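LAE5 (Uncultured bacterium, PDB 5JD3) probably hydrolyses carboxylic esters, as an esterase of the GDSL-like lipase/acylhydrolase family. Local coordinates at residues A[64-68]-A[69-73]; A[108-111]-A[112-115]. All blocks are in the same frame, centred on the assembly; numbering follows the deposited sequence.

Two local contacts, one at the surface and one in the interior, mark different points of the same alpha/beta fold. Interaction 1 comes first, at the C-terminal end of helix 59-70; strand 77-82, at one border of the five-stranded parallel sheet, follows it. Interaction 2 comes later, where strand 106-110, the middle strand of that sheet, passes into helix 113-121. Their centres are about 25 Å apart and their nearest atoms about 10 Å, so they do not touch. The first lies about 20 Å from the centre of the chain and ends a peripheral helix; the second lies about 6 Å from it, with the Ile113 side chain near, though not touching, a probable Ser-His-Asp triad (Ser36, His216, Asp213).

Interaction 1: residues A[64-68]-A[69-73]; sequences NAHLF and ARFPE
Ala65 O accepts the N-H of Ala69 at 2.9 Å, an ordinary i to i+4 helical bond. His66 makes the next such bond, its O to Arg70 N at 3.0 Å. The imidazole swings out with CG anti to the backbone N (chi1 178°), and Arg70, extended from CG to NE, brings CD over one face of the ring, toward its rim, with guanidinium and imidazole planes nearly parallel. Arg70 CD lies 3.6 Å from the His66 ring centroid, 28° off the normal, a CH-pi contact, while Arg70 NE comes to 3.2 Å from His66 CE1. Both ends are held by the C-terminal tail: His66 NE2 bonds to Cys235 O, and Arg70 NH1 to Ser238 OG. An alanine in place of His66 would probably leave the Cys235 carbonyl without this donor and Arg70 CD without the ring face it rests on. Leu67 O takes the N-H of Phe71 at 2.9 Å, but the donor stands above the carbonyl plane and the N-H...O angle is only 135°. Their side chains also touch, Leu67 CD2 to Phe71 CD2 at 4.3 Å. Phe68 O finds no amide hydrogen at Pro72; instead Pro72 CG approaches it to 3.1 Å. Regular bonds, then a bent one as Phe71 leaves helical angles, then a proline: this is the C-terminal end of an alpha-helix, here helix 59-70 flanking the parallel sheet.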
# COMPACT_ATOMS: atom_id res chain seq x y z
N ASN A 64 5.78 0.55 -11.79
CA ASN A 64 6.78 -0.16 -12.58
C ASN A 64 6.93 0.43 -13.98
O ASN A 64 8.04 0.60 -14.47
CB ASN A 64 6.43 -1.64 -12.66
CG ASN A 64 7.54 -2.47 -13.27
OD1 ASN A 64 8.54 -2.77 -12.61
ND2 ASN A 64 7.38 -2.85 -14.53
N ALA A 65 5.80 0.74 -14.61
CA ALA A 65 5.81 1.34 -15.94
C ALA A 65 6.39 2.74 -15.91
O ALA A 65 7.21 3.11 -16.76
CB ALA A 65 4.40 1.36 -16.51
N HIS A 66 5.97 3.53 -14.93
CA HIS A 66 6.42 4.91 -14.76
C HIS A 66 7.93 4.99 -14.57
O HIS A 66 8.61 5.79 -15.21
CB HIS A 66 5.70 5.56 -13.58
CG HIS A 66 6.13 6.96 -13.28
ND1 HIS A 66 5.34 8.05 -13.56
CD2 HIS A 66 7.26 7.44 -12.72
CE1 HIS A 66 5.97 9.15 -13.19
NE2 HIS A 66 7.14 8.81 -12.67
N LEU A 67 8.45 4.16 -13.67
CA LEU A 67 9.87 4.18 -13.33
C LEU A 67 10.74 3.71 -14.50
O LEU A 67 11.83 4.23 -14.70
CB LEU A 67 10.13 3.32 -12.10
CG LEU A 67 9.53 3.86 -10.80
CD1 LEU A 67 9.52 2.81 -9.70
CD2 LEU A 67 10.29 5.11 -10.34
N PHE A 68 10.25 2.74 -15.25
CA PHE A 68 10.98 2.25 -16.42
C PHE A 68 11.00 3.28 -17.54
O PHE A 68 12.04 3.52 -18.16
CB PHE A 68 10.37 0.95 -16.94
CG PHE A 68 11.02 -0.29 -16.39
CD1 PHE A 68 12.36 -0.54 -16.63
CD2 PHE A 68 10.29 -1.20 -15.64
CE1 PHE A 68 12.97 -1.68 -16.12
CE2 PHE A 68 10.89 -2.34 -15.14
CZ PHE A 68 12.23 -2.58 -15.38
N ALA A 69 9.85 3.90 -17.81
CA ALA A 69 9.71 4.82 -18.93
C ALA A 69 10.44 6.14 -18.70
O ALA A 69 11.04 6.69 -19.62
CB ALA A 69 8.24 5.08 -19.21
N ARG A 70 10.39 6.64 -17.47
CA ARG A 70 10.98 7.94 -17.16
C ARG A 70 12.39 7.83 -16.60
O ARG A 70 13.20 8.75 -16.74
CB ARG A 70 10.10 8.71 -16.17
CG ARG A 70 8.75 9.12 -16.72
CD ARG A 70 8.00 9.93 -15.68
NE ARG A 70 6.63 10.25 -16.08
CZ ARG A 70 6.16 11.48 -16.19
NH1 ARG A 70 6.95 12.52 -15.94
NH2 ARG A 70 4.90 11.69 -16.55
N PHE A 71 12.69 6.71 -15.95
CA PHE A 71 14.02 6.49 -15.40
C PHE A 71 14.59 5.13 -15.79
O PHE A 71 14.83 4.29 -14.91
CB PHE A 71 13.99 6.61 -13.87
CG PHE A 71 13.38 7.89 -13.37
CD1 PHE A 71 14.16 9.03 -13.20
CD2 PHE A 71 12.04 7.96 -13.06
CE1 PHE A 71 13.60 10.20 -12.73
CE2 PHE A 71 11.47 9.13 -12.59
CZ PHE A 71 12.26 10.25 -12.43
N PRO A 72 14.82 4.90 -17.09
CA PRO A 72 15.40 3.62 -17.51
C PRO A 72 16.78 3.37 -16.89
O PRO A 72 17.13 2.22 -16.61
CB PRO A 72 15.52 3.76 -19.03
CG PRO A 72 14.56 4.83 -19.40
CD PRO A 72 14.54 5.77 -18.24
N GLU A 73 17.53 4.44 -16.69
CA GLU A 73 18.89 4.34 -16.16
C GLU A 73 18.91 3.86 -14.71
O GLU A 73 19.87 3.23 -14.27
CB GLU A 73 19.61 5.70 -16.25
CG GLU A 73 19.09 6.64 -17.32
CD GLU A 73 17.90 7.47 -16.86
OE1 GLU A 73 17.94 7.98 -15.72
OE2 GLU A 73 16.94 7.62 -17.64

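Interaction 2: residues A[108-111]-A[112-115]; sequences AMMI and GIND
Ile111 and Gly112 form the junction between strand 106-110 and helix 113-121, and Gly112 to Asp115 spell the Gly-Ile-Asn-Asp block matching the Gly-X-Asn-Asp motif of GDSL (SGNH) hydrolases. In relatives the asparagine of this block helps line the oxyanion hole; Asn114 is consistent with that role. Along Ile111, CB sits 3.2 Å from Gly112 N. CG2 stays farther from that nitrogen, at 3.7 Å. CG1, placed anti to the backbone N (chi1 -161°), comes to 3.3 Å from Gly112 N and 3.9 Å from Asp115 OD2, the two side chains meeting at about a right angle. Gly112 N belongs to the adjoining peptide, whereas Asp115 OD2 is on a side chain farther along. CD1 ends 4.0 Å from Gly112 N, and the side chain packs against Val88, Leu91 and Leu139 of the flanking helices. The other carboxylate oxygen, Asp115 OD1, accepts the N-H of Val88. Gly112, at the N-cap, has phi 138° and psi -26°; a beta carbon there would fall 2.3 Å from Ile111 O, so the turn calls for glycine. The Met110 chain, extended beyond CG, runs toward the helix start, where its CE methyl lies 3.9 Å from Ile113 CD1.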
# COMPACT_ATOMS: atom_id res chain seq x y z
N ALA A 108 7.83 -1.45 0.60
CA ALA A 108 6.65 -0.60 0.67
C ALA A 108 5.46 -1.42 1.15
O ALA A 108 5.18 -2.50 0.62
CB ALA A 108 6.35 0.02 -0.69
N MET A 109 4.77 -0.93 2.17
CA MET A 109 3.64 -1.66 2.73
C MET A 109 2.38 -0.81 2.77
O MET A 109 2.39 0.34 3.22
CB MET A 109 3.97 -2.16 4.13
CG MET A 109 2.79 -2.76 4.87
SD MET A 109 3.27 -3.68 6.34
CE MET A 109 4.44 -2.55 7.08
N MET A 110 1.29 -1.39 2.28
CA MET A 110 -0.02 -0.75 2.34
C MET A 110 -1.05 -1.74 2.88
O MET A 110 -1.44 -2.68 2.19
CB MET A 110 -0.43 -0.24 0.97
CG MET A 110 -1.85 0.26 0.93
SD MET A 110 -2.33 0.89 -0.68
CE MET A 110 -4.10 0.90 -0.48
N ILE A 111 -1.48 -1.52 4.11
CA ILE A 111 -2.39 -2.44 4.77
C ILE A 111 -3.29 -1.69 5.75
O ILE A 111 -2.89 -0.66 6.31
CB ILE A 111 -1.61 -3.57 5.50
CG1 ILE A 111 -2.52 -4.77 5.77
CG2 ILE A 111 -0.95 -3.05 6.77
CD1 ILE A 111 -2.92 -5.52 4.52
N GLY A 112 -4.50 -2.19 5.95
CA GLY A 112 -5.43 -1.56 6.87
C GLY A 112 -6.86 -1.48 6.37
O GLY A 112 -7.80 -1.42 7.16
N ILE A 113 -7.03 -1.48 5.05
CA ILE A 113 -8.35 -1.37 4.45
C ILE A 113 -9.26 -2.52 4.88
O ILE A 113 -10.36 -2.28 5.40
CB ILE A 113 -8.27 -1.34 2.91
CG1 ILE A 113 -7.67 -0.02 2.43
CG2 ILE A 113 -9.65 -1.54 2.30
CD1 ILE A 113 -7.65 0.14 0.93
N ASN A 114 -8.81 -3.75 4.68
CA ASN A 114 -9.59 -4.92 5.09
C ASN A 114 -9.71 -5.02 6.60
O ASN A 114 -10.70 -5.53 7.12
CB ASN A 114 -8.96 -6.19 4.52
CG ASN A 114 -9.07 -6.27 3.01
OD1 ASN A 114 -10.09 -5.90 2.43
ND2 ASN A 114 -8.02 -6.75 2.37
N ASP A 115 -8.69 -4.54 7.30
CA ASP A 115 -8.71 -4.49 8.76
C ASP A 115 -9.88 -3.65 9.25
O ASP A 115 -10.52 -3.97 10.25
CB ASP A 115 -7.39 -3.93 9.30
CG ASP A 115 -6.18 -4.68 8.77
OD1 ASP A 115 -5.46 -5.31 9.58
OD2 ASP A 115 -5.95 -4.64 7.54